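Local coordinates for putative integron gene cassette protein (Uncultured bacterium, PDB 3FUY) that is of unknown function, being encoded by a mobile integron gene cassette recovered from salt-marsh bacteria, at residues D61-L66 with D145-V150; D98-D101 with Y105-M108. One frame throughout, in Å; residues are numbered along the deposited sequence.

Interaction 1: residues D61-L66 with D145-V150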
loop_
_atom_site.group_PDB
_atom_site.type_symbol
_atom_site.label_atom_id
_atom_site.label_comp_id
_atom_site.label_asym_id
_atom_site.label_seq_id
_atom_site.Cartn_x
_atom_site.Cartn_y
_atom_site.Cartn_z
ATOM N N ASP B 61 -13.518 -0.165 11.500
ATOM C CA ASP B 61 -12.209 -0.590 11.989
ATOM C C ASP B 61 -11.136 0.510 11.855
ATOM O O ASP B 61 -10.331 0.724 12.758
ATOM C CB ASP B 61 -11.746 -1.848 11.250
ATOM C CG ASP B 61 -12.705 -3.014 11.411
ATOM O OD1 ASP B 61 -13.293 -3.170 12.508
ATOM O OD2 ASP B 61 -12.872 -3.774 10.436
ATOM N N ILE B 62 -11.104 1.182 10.712
ATOM C CA ILE B 62 -10.114 2.232 10.516
ATOM C C ILE B 62 -10.414 3.430 11.414
ATOM O O ILE B 62 -9.508 3.995 12.006
ATOM C CB ILE B 62 -10.015 2.644 9.026
ATOM C CG1 ILE B 62 -9.337 1.516 8.236
ATOM C CG2 ILE B 62 -9.226 3.945 8.868
ATOM C CD1 ILE B 62 -9.597 1.590 6.721
ATOM N N ASP B 63 -11.689 3.801 11.537
ATOM C CA ASP B 63 -12.071 4.893 12.426
ATOM C C ASP B 63 -11.709 4.574 13.888
ATOM O O ASP B 63 -11.262 5.446 14.632
ATOM C CB ASP B 63 -13.568 5.192 12.310
ATOM C CG ASP B 63 -13.932 6.534 12.918
ATOM O OD1 ASP B 63 -13.398 7.553 12.448
ATOM O OD2 ASP B 63 -14.728 6.571 13.879
ATOM N N LEU B 64 -11.901 3.315 14.283
ATOM C CA LEU B 64 -11.509 2.841 15.613
ATOM C C LEU B 64 -10.014 3.049 15.781
ATOM O O LEU B 64 -9.548 3.620 16.770
ATOM C CB LEU B 64 -11.857 1.355 15.775
ATOM C CG LEU B 64 -11.596 0.739 17.158
ATOM C CD1 LEU B 64 -12.504 -0.455 17.339
ATOM C CD2 LEU B 64 -10.155 0.312 17.314
ATOM N N CYS B 65 -9.255 2.612 14.785
ATOM C CA CYS B 65 -7.814 2.803 14.837
ATOM C C CYS B 65 -7.448 4.289 14.977
ATOM O O CYS B 65 -6.612 4.657 15.807
ATOM C CB CYS B 65 -7.133 2.155 13.626
ATOM S SG CYS B 65 -5.343 2.140 13.748
ATOM N N LEU B 66 -8.093 5.151 14.191
ATOM C CA LEU B 66 -7.841 6.588 14.319
ATOM C C LEU B 66 -8.159 7.108 15.730
ATOM O O LEU B 66 -7.436 7.951 16.263
ATOM C CB LEU B 66 -8.612 7.383 13.260
ATOM C CG LEU B 66 -8.133 7.169 11.814
ATOM C CD1 LEU B 66 -9.057 7.863 10.815
ATOM C CD2 LEU B 66 -6.703 7.646 11.649
ATOM N N ASP B 145 -16.306 1.299 24.247
ATOM C CA ASP B 145 -16.124 2.697 23.896
ATOM C C ASP B 145 -17.165 3.184 22.886
ATOM O O ASP B 145 -18.227 2.563 22.710
ATOM C CB ASP B 145 -14.686 2.930 23.381
ATOM C CG ASP B 145 -14.399 2.195 22.058
ATOM O OD1 ASP B 145 -15.359 1.742 21.412
ATOM O OD2 ASP B 145 -13.213 2.059 21.678
ATOM N N GLU B 146 -16.841 4.277 22.198
ATOM C CA GLU B 146 -17.783 4.899 21.278
ATOM C C GLU B 146 -17.936 4.082 20.005
ATOM O O GLU B 146 -18.776 4.396 19.172
ATOM C CB GLU B 146 -17.374 6.334 20.943
ATOM C CG GLU B 146 -17.463 7.294 22.108
ATOM C CD GLU B 146 -16.464 6.962 23.200
ATOM O OE1 GLU B 146 -15.339 6.520 22.867
ATOM O OE2 GLU B 146 -16.816 7.121 24.392
ATOM N N HIS B 147 -17.119 3.044 19.858
ATOM C CA HIS B 147 -17.304 2.072 18.775
ATOM C C HIS B 147 -17.830 0.736 19.296
ATOM O O HIS B 147 -17.795 -0.261 18.582
ATOM C CB HIS B 147 -15.990 1.849 18.004
ATOM C CG HIS B 147 -15.596 3.003 17.127
ATOM N ND1 HIS B 147 -14.778 4.026 17.561
ATOM C CD2 HIS B 147 -15.901 3.292 15.839
ATOM C CE1 HIS B 147 -14.603 4.899 16.584
ATOM N NE2 HIS B 147 -15.274 4.478 15.526
ATOM N N SER B 148 -18.310 0.713 20.538
ATOM C CA SER B 148 -18.684 -0.539 21.203
ATOM C C SER B 148 -17.526 -1.528 21.205
ATOM O O SER B 148 -17.735 -2.732 21.133
ATOM C CB SER B 148 -19.891 -1.195 20.534
ATOM O OG SER B 148 -20.996 -0.321 20.530
ATOM N N CYS B 149 -16.307 -1.014 21.275
ATOM C CA CYS B 149 -15.130 -1.859 21.310
ATOM C C CYS B 149 -14.557 -1.862 22.726
ATOM O O CYS B 149 -14.502 -0.817 23.377
ATOM C CB CYS B 149 -14.074 -1.339 20.329
ATOM S SG CYS B 149 -12.534 -2.283 20.372
ATOM N N VAL B 150 -14.136 -3.030 23.195
ATOM C CA VAL B 150 -13.491 -3.132 24.504
ATOM C C VAL B 150 -11.997 -3.222 24.263
ATOM O O VAL B 150 -11.548 -4.088 23.527
ATOM C CB VAL B 150 -13.934 -4.387 25.275
ATOM C CG1 VAL B 150 -13.116 -4.531 26.546
ATOM C CG2 VAL B 150 -15.430 -4.327 25.586
#
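His147 and Asp63 make the polar half of this contact, a histidine-carboxylate hydrogen bond between a loop and the first turns of a helix. NE2 of His147 gives its proton to OD2 of Asp63 over 2.7 Å. The oxygen lies almost exactly in the imidazole plane and is used on its anti side, yet the N-H...O angle of 138° leaves the bond clearly bent. Carboxylate and ring planes stand 63° apart, and the two side chains cross at about a right angle. One face of the same ring lies against the helix backbone, with CA of Leu64 3.8 Å above it near the rim.

The apolar half belongs to Leu64. With CG turned anti to the backbone N (chi1 -176°), it sends CD1 across to Cys149, 3.5 Å from both CB and SG of that residue; the carbon pair is a tight one.

Bonds within the loop set the histidine's backbone. Residues Asp145 to Ser148 form a type I beta turn, and OD1 of Asp145 accepts from N of His147 (2.7 Å), an Asx turn, and from N of Cys149 (2.9 Å), the two donors arriving from opposite faces of the carboxylate. Were His147 exchanged for an alanine, the Asp63 carboxylate would probably lose this mate and a gap would be likely to open over the backbone at Leu64.

In the fold, the contact ties helix 59-79 to the loop leading from helix 121-138 into strand 150-160. Lys68, further along helix 59-79, forms a salt bridge with Asp145, while Leu64 also packs on Val97 and Ala107 of the sheet.

Interaction 2: residues D98-D101 with Y105-M108; sequences DIDD and YNAM
Asp98 and Met108, a selenomethionine in this crystal, face each other as an antiparallel hydrogen-bonded pair. N of Asp98 reaches O of Met108 at 2.9 Å, and N of Met108 reaches O of Asp98 at 2.8 Å, both bonds nearly straight. Toward the turn, Asp100 and Asn106 form the next such pair. Here N of Asp100 approaches O of Asn106 from above the carbonyl plane at 2.8 Å, and its N-H...O angle falls to 151°; N of Asn106 returns a bond to O of Asp100 at 2.9 Å. Between them Ile99 and Ala107 are a non-hydrogen-bonded pair, flanked by CA-H...O contacts from Ala107 CA to Asp98 O and from Ile99 CA to Asn106 O.

Side chains divide between the two faces. Asp98, Asp100, Asn106 and Met108 occupy one, where CB of Asp100 sits 4.1 Å from CB of Asn106. Ile99 and Ala107 occupy the other, and the Tyr105 ring joins them there. CG of Tyr105 is anti to the backbone N (chi1 -157°), which brings the ring back to Ile99, the two side chains crossing at a slant: CE1 of Tyr105 meets CG2 of Ile99 at 3.7 Å, and its OH, hydrogen-bonded to OD1 of Asp61 on helix 59-79, lies 3.7 Å from Ile99 CD1. Asp101 comes to the same ring at its edge, its CB 4.0 Å from Tyr105 CD1.

Second-shell partners fix the polar ends. Asp100 forms a salt bridge with Arg52, Asp101 bonds to Thr53 and Asp98 to the backbone N of Gly51, all three just beyond strand 44-49; Asp100 also accepts from N of Lys102 within the connecting loop.

Segments 98-100 and 106-108 run 154° apart in direction, at the loop end of the beta hairpin 91-100/106-116, inside a mixed sheet.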
loop_
_atom_site.group_PDB
_atom_site.type_symbol
_atom_site.label_atom_id
_atom_site.label_comp_id
_atom_site.label_asym_id
_atom_site.label_seq_id
_atom_site.Cartn_x
_atom_site.Cartn_y
_atom_site.Cartn_z
ATOM N N ASP B 98 -4.631 -4.111 16.912
ATOM C CA ASP B 98 -5.071 -5.423 16.473
ATOM C C ASP B 98 -6.509 -5.662 16.928
ATOM O O ASP B 98 -6.796 -5.753 18.133
ATOM C CB ASP B 98 -4.126 -6.502 17.009
ATOM C CG ASP B 98 -4.408 -7.871 16.421
ATOM O OD1 ASP B 98 -5.516 -8.073 15.898
ATOM O OD2 ASP B 98 -3.515 -8.743 16.478
ATOM N N ILE B 99 -7.412 -5.757 15.959
ATOM C CA ILE B 99 -8.821 -5.924 16.253
ATOM C C ILE B 99 -9.234 -7.399 16.244
ATOM O O ILE B 99 -8.914 -8.128 15.315
ATOM C CB ILE B 99 -9.701 -5.153 15.248
ATOM C CG1 ILE B 99 -9.476 -3.643 15.396
ATOM C CG2 ILE B 99 -11.185 -5.513 15.439
ATOM C CD1 ILE B 99 -10.401 -2.822 14.560
ATOM N N ASP B 100 -9.943 -7.813 17.293
ATOM C CA ASP B 100 -10.591 -9.122 17.365
ATOM C C ASP B 100 -12.086 -8.925 17.216
ATOM O O ASP B 100 -12.761 -8.500 18.156
ATOM C CB ASP B 100 -10.297 -9.766 18.725
ATOM C CG ASP B 100 -11.108 -11.039 18.983
ATOM O OD1 ASP B 100 -12.024 -11.392 18.205
ATOM O OD2 ASP B 100 -10.822 -11.691 20.004
ATOM N N ASP B 101 -12.606 -9.232 16.038
ATOM C CA ASP B 101 -14.033 -9.086 15.777
ATOM C C ASP B 101 -14.742 -10.435 15.595
ATOM O O ASP B 101 -15.742 -10.531 14.884
ATOM C CB ASP B 101 -14.278 -8.177 14.565
ATOM C CG ASP B 101 -13.565 -8.652 13.301
ATOM O OD1 ASP B 101 -12.699 -9.563 13.374
ATOM O OD2 ASP B 101 -13.862 -8.078 12.224
ATOM N N TYR B 105 -16.576 -7.285 19.797
ATOM C CA TYR B 105 -15.654 -6.303 19.242
ATOM C C TYR B 105 -14.597 -5.887 20.271
ATOM O O TYR B 105 -14.891 -5.195 21.241
ATOM C CB TYR B 105 -16.453 -5.103 18.734
ATOM C CG TYR B 105 -15.783 -4.265 17.668
ATOM C CD1 TYR B 105 -15.235 -4.848 16.521
ATOM C CD2 TYR B 105 -15.728 -2.890 17.793
ATOM C CE1 TYR B 105 -14.643 -4.067 15.529
ATOM C CE2 TYR B 105 -15.148 -2.102 16.815
ATOM C CZ TYR B 105 -14.600 -2.696 15.689
ATOM O OH TYR B 105 -14.020 -1.894 14.733
ATOM N N ASN B 106 -13.372 -6.345 20.053
ATOM C CA ASN B 106 -12.247 -6.052 20.925
ATOM C C ASN B 106 -11.038 -5.515 20.157
ATOM O O ASN B 106 -10.874 -5.781 18.953
ATOM C CB ASN B 106 -11.833 -7.315 21.672
ATOM C CG ASN B 106 -13.023 -8.053 22.240
ATOM O OD1 ASN B 106 -13.690 -8.819 21.540
ATOM N ND2 ASN B 106 -13.324 -7.790 23.498
ATOM N N ALA B 107 -10.193 -4.761 20.854
ATOM C CA ALA B 107 -8.939 -4.318 20.266
ATOM C C ALA B 107 -7.782 -4.402 21.245
ATOM O O ALA B 107 -7.928 -4.127 22.442
ATOM C CB ALA B 107 -9.066 -2.881 19.703
HETATM N N MSE B 108 -6.624 -4.774 20.715
HETATM C CA MSE B 108 -5.384 -4.715 21.468
HETATM C C MSE B 108 -4.487 -3.621 20.867
HETATM O O MSE B 108 -4.088 -3.700 19.701
HETATM C CB MSE B 108 -4.681 -6.084 21.429
HETATM C CG MSE B 108 -3.331 -6.106 22.120
HETATM SE SE MSE B 108 -3.438 -5.900 24.061
HETATM C CE MSE B 108 -4.302 -7.605 24.514
#

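How the interactions relate
Interactions 1 and 2 meet at Tyr105, their centres about 9 Å apart. Its hydroxyl lies 2.7 Å from OD1 of Asp61, a probable hydrogen bond from the hairpin to the helix of interaction 1. One side of the ring meets both apolar partners there: CE2 of Tyr105 is 3.2 Å from CD1 of Leu64, and CD2 is 3.4 Å from CB of Cys149. Backbone pairing adds a further tie, with N of Val150 3.0 Å from O of Tyr105, a probable hydrogen bond where strand 150-160 joins the sheet. Along the chain, the hairpin is nested inside the loop that 61-66 and 145-150 close, and its Tyr105 touches both of those segments.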